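Local coordinates for protein acetone carboxylase alpha subunit (Xanthobacter autotrophicus Py2, PDB 5M45) that belongs to the hydantoinase B/oxoprolinase family, carries a bound manganese ion and takes part in an assembly of six protein chains, at residues L567-L570 and I571-G574; P588-D591 and A592-P595; E610-S613 and D614-Y618. One frame throughout, in Å; residues are numbered along the deposited sequence.

Interaction 1: L567-L570 and I571-G574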
loop_
_atom_site.group_PDB
_atom_site.type_symbol
_atom_site.label_atom_id
_atom_site.label_comp_id
_atom_site.label_asym_id
_atom_site.label_seq_id
_atom_site.Cartn_x
_atom_site.Cartn_y
_atom_site.Cartn_z
ATOM N N LEU A 567 27.883 -16.920 22.772
ATOM C CA LEU A 567 29.156 -16.647 22.078
ATOM C C LEU A 567 29.965 -15.504 22.700
ATOM O O LEU A 567 31.170 -15.518 22.602
ATOM C CB LEU A 567 28.970 -16.431 20.567
ATOM C CG LEU A 567 28.969 -17.744 19.755
ATOM C CD1 LEU A 567 28.391 -17.508 18.349
ATOM C CD2 LEU A 567 30.387 -18.345 19.685
ATOM N N LYS A 568 29.317 -14.517 23.327
ATOM C CA LYS A 568 30.091 -13.443 23.989
ATOM C C LYS A 568 31.113 -14.039 24.998
ATOM O O LYS A 568 32.284 -13.700 24.978
ATOM C CB LYS A 568 29.183 -12.435 24.675
ATOM C CG LYS A 568 29.949 -11.263 25.235
ATOM C CD LYS A 568 29.056 -10.211 25.864
ATOM C CE LYS A 568 29.943 -9.265 26.636
ATOM N NZ LYS A 568 29.587 -7.846 26.397
ATOM N N GLU A 569 30.635 -14.945 25.840
ATOM C CA GLU A 569 31.471 -15.607 26.853
ATOM C C GLU A 569 32.449 -16.613 26.221
ATOM O O GLU A 569 33.604 -16.705 26.665
ATOM C CB GLU A 569 30.588 -16.288 27.901
ATOM C CG GLU A 569 31.277 -16.791 29.158
ATOM C CD GLU A 569 32.287 -15.743 29.713
ATOM O OE1 GLU A 569 33.545 -16.021 29.659
ATOM O OE2 GLU A 569 31.831 -14.620 30.150
ATOM N N LEU A 570 32.012 -17.346 25.194
ATOM C CA LEU A 570 32.891 -18.289 24.500
ATOM C C LEU A 570 34.053 -17.579 23.795
ATOM O O LEU A 570 35.194 -18.041 23.852
ATOM C CB LEU A 570 32.111 -19.187 23.530
ATOM C CG LEU A 570 31.059 -20.119 24.142
ATOM C CD1 LEU A 570 30.158 -20.676 23.064
ATOM C CD2 LEU A 570 31.670 -21.267 24.930
ATOM N N ILE A 571 33.777 -16.442 23.161
ATOM C CA ILE A 571 34.812 -15.619 22.548
ATOM C C ILE A 571 35.814 -15.133 23.621
ATOM O O ILE A 571 37.024 -15.316 23.465
ATOM C CB ILE A 571 34.191 -14.430 21.776
ATOM C CG1 ILE A 571 33.492 -14.936 20.489
ATOM C CG2 ILE A 571 35.225 -13.389 21.432
ATOM C CD1 ILE A 571 32.440 -13.974 19.962
ATOM N N ALA A 572 35.293 -14.543 24.694
ATOM C CA ALA A 572 36.124 -14.008 25.777
ATOM C C ALA A 572 36.964 -15.064 26.500
ATOM O O ALA A 572 38.064 -14.766 26.912
ATOM C CB ALA A 572 35.249 -13.251 26.783
ATOM N N SER A 573 36.471 -16.288 26.652
ATOM C CA SER A 573 37.192 -17.318 27.397
ATOM C C SER A 573 38.226 -18.075 26.555
ATOM O O SER A 573 38.956 -18.892 27.097
ATOM C CB SER A 573 36.213 -18.305 28.036
ATOM O OG SER A 573 35.551 -19.099 27.039
ATOM N N GLY A 574 38.313 -17.799 25.245
ATOM C CA GLY A 574 39.213 -18.527 24.363
ATOM C C GLY A 574 38.729 -19.899 23.920
ATOM O O GLY A 574 39.511 -20.677 23.401
#

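Interaction 2: P588-D591 and A592-P595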
loop_
_atom_site.group_PDB
_atom_site.type_symbol
_atom_site.label_atom_id
_atom_site.label_comp_id
_atom_site.label_asym_id
_atom_site.label_seq_id
_atom_site.Cartn_x
_atom_site.Cartn_y
_atom_site.Cartn_z
ATOM N N PRO A 588 28.109 -32.457 11.360
ATOM C CA PRO A 588 28.510 -31.066 11.605
ATOM C C PRO A 588 29.477 -30.918 12.780
ATOM O O PRO A 588 29.459 -31.718 13.678
ATOM C CB PRO A 588 27.183 -30.382 11.945
ATOM C CG PRO A 588 26.294 -31.453 12.500
ATOM C CD PRO A 588 26.743 -32.740 11.840
ATOM N N THR A 589 30.323 -29.882 12.751
ATOM C CA THR A 589 31.248 -29.592 13.856
ATOM C C THR A 589 30.734 -28.456 14.768
ATOM O O THR A 589 31.071 -28.422 15.969
ATOM C CB THR A 589 32.634 -29.194 13.344
ATOM O OG1 THR A 589 32.540 -28.040 12.490
ATOM C CG2 THR A 589 33.277 -30.361 12.593
ATOM N N TRP A 590 29.939 -27.521 14.226
ATOM C CA TRP A 590 29.526 -26.353 14.991
ATOM C C TRP A 590 28.617 -26.652 16.200
ATOM O O TRP A 590 28.733 -26.037 17.241
ATOM C CB TRP A 590 28.787 -25.321 14.095
ATOM C CG TRP A 590 29.582 -24.741 12.988
ATOM C CD1 TRP A 590 30.956 -24.668 12.886
ATOM C CD2 TRP A 590 29.062 -24.104 11.819
ATOM N NE1 TRP A 590 31.307 -24.029 11.715
ATOM C CE2 TRP A 590 30.162 -23.668 11.044
ATOM C CE3 TRP A 590 27.770 -23.858 11.342
ATOM C CZ2 TRP A 590 30.001 -23.004 9.823
ATOM C CZ3 TRP A 590 27.615 -23.193 10.129
ATOM C CH2 TRP A 590 28.719 -22.766 9.392
ATOM N N ASP A 591 27.717 -27.601 16.033
ATOM C CA ASP A 591 26.632 -27.809 17.012
ATOM C C ASP A 591 27.179 -28.175 18.408
ATOM O O ASP A 591 26.727 -27.632 19.415
ATOM C CB ASP A 591 25.636 -28.876 16.495
ATOM C CG ASP A 591 25.030 -28.527 15.144
ATOM O OD1 ASP A 591 25.754 -27.969 14.274
ATOM O OD2 ASP A 591 23.815 -28.821 14.926
ATOM N N ALA A 592 28.200 -29.029 18.436
ATOM C CA ALA A 592 28.842 -29.420 19.701
ATOM C C ALA A 592 29.616 -28.286 20.399
ATOM O O ALA A 592 29.896 -28.393 21.588
ATOM C CB ALA A 592 29.746 -30.631 19.477
ATOM N N MET A 593 29.962 -27.228 19.663
ATOM C CA MET A 593 30.650 -26.053 20.223
ATOM C C MET A 593 29.684 -25.106 20.962
ATOM O O MET A 593 30.142 -24.185 21.661
ATOM C CB MET A 593 31.334 -25.251 19.095
ATOM C CG MET A 593 32.370 -25.988 18.252
ATOM S SD MET A 593 33.029 -24.894 16.938
ATOM C CE MET A 593 33.886 -26.077 15.910
ATOM N N LEU A 594 28.371 -25.308 20.803
ATOM C CA LEU A 594 27.346 -24.433 21.337
ATOM C C LEU A 594 26.381 -25.233 22.222
ATOM O O LEU A 594 25.195 -25.327 21.917
ATOM C CB LEU A 594 26.572 -23.785 20.182
ATOM C CG LEU A 594 27.382 -23.007 19.133
ATOM C CD1 LEU A 594 26.480 -22.540 17.994
ATOM C CD2 LEU A 594 28.105 -21.811 19.739
ATOM N N PRO A 595 26.898 -25.791 23.349
ATOM C CA PRO A 595 26.071 -26.653 24.207
ATOM C C PRO A 595 24.833 -25.965 24.805
ATOM O O PRO A 595 23.898 -26.655 25.159
ATOM C CB PRO A 595 27.053 -27.102 25.312
ATOM C CG PRO A 595 28.084 -26.002 25.372
ATOM C CD PRO A 595 28.230 -25.562 23.935
HETATM O O HOH W 1 28.755 -30.909 16.284
#

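Interaction 3: E610-S613 and D614-Y618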
loop_
_atom_site.group_PDB
_atom_site.type_symbol
_atom_site.label_atom_id
_atom_site.label_comp_id
_atom_site.label_asym_id
_atom_site.label_seq_id
_atom_site.Cartn_x
_atom_site.Cartn_y
_atom_site.Cartn_z
ATOM N N GLU A 610 11.483 -14.211 12.445
ATOM C CA GLU A 610 11.691 -14.705 13.816
ATOM C C GLU A 610 12.708 -13.787 14.521
ATOM O O GLU A 610 13.637 -13.286 13.883
ATOM C CB GLU A 610 12.162 -16.181 13.699
ATOM C CG GLU A 610 12.907 -16.827 14.837
ATOM C CD GLU A 610 13.191 -18.304 14.555
ATOM O OE1 GLU A 610 14.386 -18.712 14.385
ATOM O OE2 GLU A 610 12.197 -19.082 14.444
ATOM N N MET A 611 12.514 -13.556 15.823
ATOM C CA MET A 611 13.417 -12.694 16.623
ATOM C C MET A 611 14.856 -13.266 16.641
ATOM O O MET A 611 15.046 -14.468 16.876
ATOM C CB MET A 611 12.891 -12.520 18.051
ATOM C CG MET A 611 11.585 -11.727 18.130
ATOM S SD MET A 611 10.853 -11.681 19.752
ATOM C CE MET A 611 10.064 -13.264 19.785
ATOM N N PHE A 612 15.834 -12.420 16.348
ATOM C CA PHE A 612 17.258 -12.720 16.537
ATOM C C PHE A 612 17.887 -11.587 17.390
ATOM O O PHE A 612 17.469 -10.394 17.317
ATOM C CB PHE A 612 18.044 -12.788 15.198
ATOM C CG PHE A 612 17.896 -14.073 14.406
ATOM C CD1 PHE A 612 16.675 -14.414 13.801
ATOM C CD2 PHE A 612 18.999 -14.880 14.147
ATOM C CE1 PHE A 612 16.549 -15.564 13.051
ATOM C CE2 PHE A 612 18.872 -16.054 13.390
ATOM C CZ PHE A 612 17.649 -16.401 12.847
ATOM N N SER A 613 18.930 -11.934 18.139
ATOM C CA SER A 613 19.718 -10.968 18.918
ATOM C C SER A 613 21.193 -11.056 18.580
ATOM O O SER A 613 21.655 -12.066 18.056
ATOM C CB SER A 613 19.631 -11.255 20.407
ATOM O OG SER A 613 18.286 -11.373 20.801
ATOM N N ASP A 614 21.943 -10.026 19.002
ATOM C CA ASP A 614 23.395 -10.032 18.869
ATOM C C ASP A 614 23.982 -11.340 19.429
ATOM O O ASP A 614 23.537 -11.840 20.481
ATOM C CB ASP A 614 24.052 -8.833 19.558
ATOM C CG ASP A 614 24.042 -7.548 18.718
ATOM O OD1 ASP A 614 23.291 -7.447 17.701
ATOM O OD2 ASP A 614 24.789 -6.585 19.122
ATOM N N TYR A 615 24.956 -11.874 18.677
ATOM C CA TYR A 615 25.671 -13.140 18.910
ATOM C C TYR A 615 24.932 -14.422 18.420
ATOM O O TYR A 615 25.499 -15.509 18.478
ATOM C CB TYR A 615 26.179 -13.287 20.368
ATOM C CG TYR A 615 27.172 -12.217 20.785
ATOM C CD1 TYR A 615 28.515 -12.351 20.518
ATOM C CD2 TYR A 615 26.765 -11.103 21.538
ATOM C CE1 TYR A 615 29.446 -11.420 20.944
ATOM C CE2 TYR A 615 27.671 -10.139 21.980
ATOM C CZ TYR A 615 29.023 -10.309 21.673
ATOM O OH TYR A 615 29.976 -9.399 22.074
ATOM N N ASP A 616 23.711 -14.286 17.916
ATOM C CA ASP A 616 23.011 -15.379 17.209
ATOM C C ASP A 616 23.637 -15.626 15.818
ATOM O O ASP A 616 24.309 -14.724 15.247
ATOM C CB ASP A 616 21.502 -15.098 17.069
ATOM C CG ASP A 616 20.725 -15.169 18.392
ATOM O OD1 ASP A 616 21.281 -15.521 19.461
ATOM O OD2 ASP A 616 19.488 -14.875 18.350
ATOM N N LEU A 617 23.425 -16.845 15.288
ATOM C CA LEU A 617 24.025 -17.278 14.017
ATOM C C LEU A 617 22.982 -17.601 12.962
ATOM O O LEU A 617 21.913 -18.100 13.285
ATOM C CB LEU A 617 24.890 -18.516 14.229
ATOM C CG LEU A 617 26.120 -18.394 15.132
ATOM C CD1 LEU A 617 26.790 -19.756 15.271
ATOM C CD2 LEU A 617 27.109 -17.354 14.629
ATOM N N TYR A 618 23.330 -17.328 11.708
ATOM C CA TYR A 618 22.488 -17.607 10.520
ATOM C C TYR A 618 23.413 -18.103 9.402
ATOM O O TYR A 618 24.412 -17.428 9.087
ATOM C CB TYR A 618 21.771 -16.298 10.107
ATOM C CG TYR A 618 20.791 -16.336 8.922
ATOM C CD1 TYR A 618 21.227 -16.549 7.601
ATOM C CD2 TYR A 618 19.416 -16.079 9.116
ATOM C CE1 TYR A 618 20.343 -16.557 6.533
ATOM C CE2 TYR A 618 18.528 -16.091 8.047
ATOM C CZ TYR A 618 18.995 -16.318 6.753
ATOM O OH TYR A 618 18.123 -16.310 5.660
#

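Interaction 1: L567-L570 and I571-G574
Ile571 swings CG1 to the side opposite its own carbonyl carbon (chi1 -71°), and a nearly extended chi2 of 158° then lays CD1 back along the helix toward Leu567, 4.3 Å from Leu567 CB. The stretch is the short helix 567-573, closed by a Schellman motif in which Gly574 leaves helical geometry with a positive phi of 79° and its N makes a weak bond to Ile571 O. Leu567 O takes a nearly straight bond from Ile571 N at 2.8 Å, while the isoleucine side chain folds over the same oxygen, with CD1 3.3 Å from Leu567 O. The next two residues continue the alpha-helical bonding: Ala572 N donates to Lys568 O at 3.1 Å, and Ser573 N to Glu569 O at 2.9 Å along a more bent line. Leu567 and Ile571 form the buried side of the helix, where Leu567 packs on Ile577 and Pro578 and Ile571 meets an apolar side chain on the chain of another protein. On the exposed side Glu569 bends in mid-chain and brings OE1 to 3.9 Å from Ser573 CB. The serine hydroxyl is turned back toward the preceding turn and has two possible acceptors for its one proton: Ser573 OG lies 3.1 Å from Glu569 O and 3.4 Å from Leu570 O.

Interaction 2: P588-D591 and A592-P595
Met593 reaches back with an extended chain to the edge of the Trp590 indole, its CE close to the ring plane and 4.4 Å from Trp590 CD1. Thr589 runs alongside the methionine and points the same way, with Thr589 OG1 4.2 Å from Met593 CE. Nearer the backbone, Met593 CG rests 3.6 Å from Thr589 O; placing CG on the side opposite the Met593 carbonyl carbon (chi1 -59°) sends the chain in this direction. Beneath these side chains the backbone makes two overlapping beta turns of type I geometry, 590-593 and 591-594, each closed by a bond from its fourth residue to its first. Met593 N donates to Trp590 O at 3.0 Å, and Leu594 N to Asp591 O at 3.2 Å. Each donor stands above the plane of its carbonyl, by 54° and 58°. A water bridges residues four apart, donating to Pro588 O at 2.8 Å and accepting from Ala592 N at 2.9 Å.

Further out, the indole is anchored through NE1 to Leu579 O and meets the ring of Phe560, while Asp591 forms a salt bridge with Arg601 of strand 598-602. The turns are thus tied to the strands beside them by a buried aromatic ring and a charged pair. A water stands in for a direct link between Pro588 O and Ala592 N, so both polar backbone atoms have a partner.

Interaction 3: E610-S613 and D614-Y618
The Phe612 ring has backbone oxygens in its plane at the edge, those of Glu610 and Leu617, with Leu617 O 3.7 Å from Phe612 CE2. Asp616 CB comes in obliquely, 3.9 Å from Phe612 CD2, and the carboxylate beyond it is turned 67° against the phenyl plane. Tyr618 crosses the phenylalanine at about a right angle, and Phe612 CZ lies at the edge of the tyrosine ring, 4.1 Å from Tyr618 CD2.

The aspartate beside the phenylalanine closes a type II beta turn from Ser613 to Asp616, with Tyr615 taking the positive-phi position. Asp616 N donates to Ser613 O at 3.0 Å. With CG set beside the backbone N of Asp616 (chi1 -70°), the carboxylate folds back across the turn, and Ser613 N gives Asp616 OD2 an almost straight bond of 3.0 Å. That N-H arrives from well above the carboxylate plane, 62° out of it. The same oxygen is also hydrogen-bonded to ND1 of His563, an imidazole that meets Phe612 edge-to-face and is hydrogen-bonded through NE2 to Glu610 OE1, while Glu610 OE2 forms a salt bridge with Lys600.

Tyr618 OH is hydrogen-bonded to Phe535 O and Asn437 ND2, both Asp614 oxygens take backbone N-H groups, from Asn528 and Ala529, and Met611 N is hydrogen-bonded to Asp308 OD2 of the second subunit, another copy of this protein. The turn joins two antiparallel sheets: strand 610-612 pairs with strand 532-535 in one, and strand 617-621 runs between strands 520-526 and 559-563 in the other, while Tyr615 and Leu617 pack against helix 567-573.

Overall arrangement
The three contacts come in series along the chain and cluster far from its centre, on the same side of it. Interactions 1 and 2 have centres about 14 Å apart, and each lies about 16 Å from interaction 3. Their meeting point is apolar: Leu567 and Leu570 of helix 567-573 and Leu617 of strand 617-621 all pack on Leu594 of the 588-595 turn, and Leu567 also touches Leu617. The Tyr615 ring lies against Lys568 and Ile571. Helix 567-573 and the 588-595 turn both belong to the connection between strands 559-563 and 598-602, which neighbour each other in a five-stranded sheet, so the connection folds back onto that sheet.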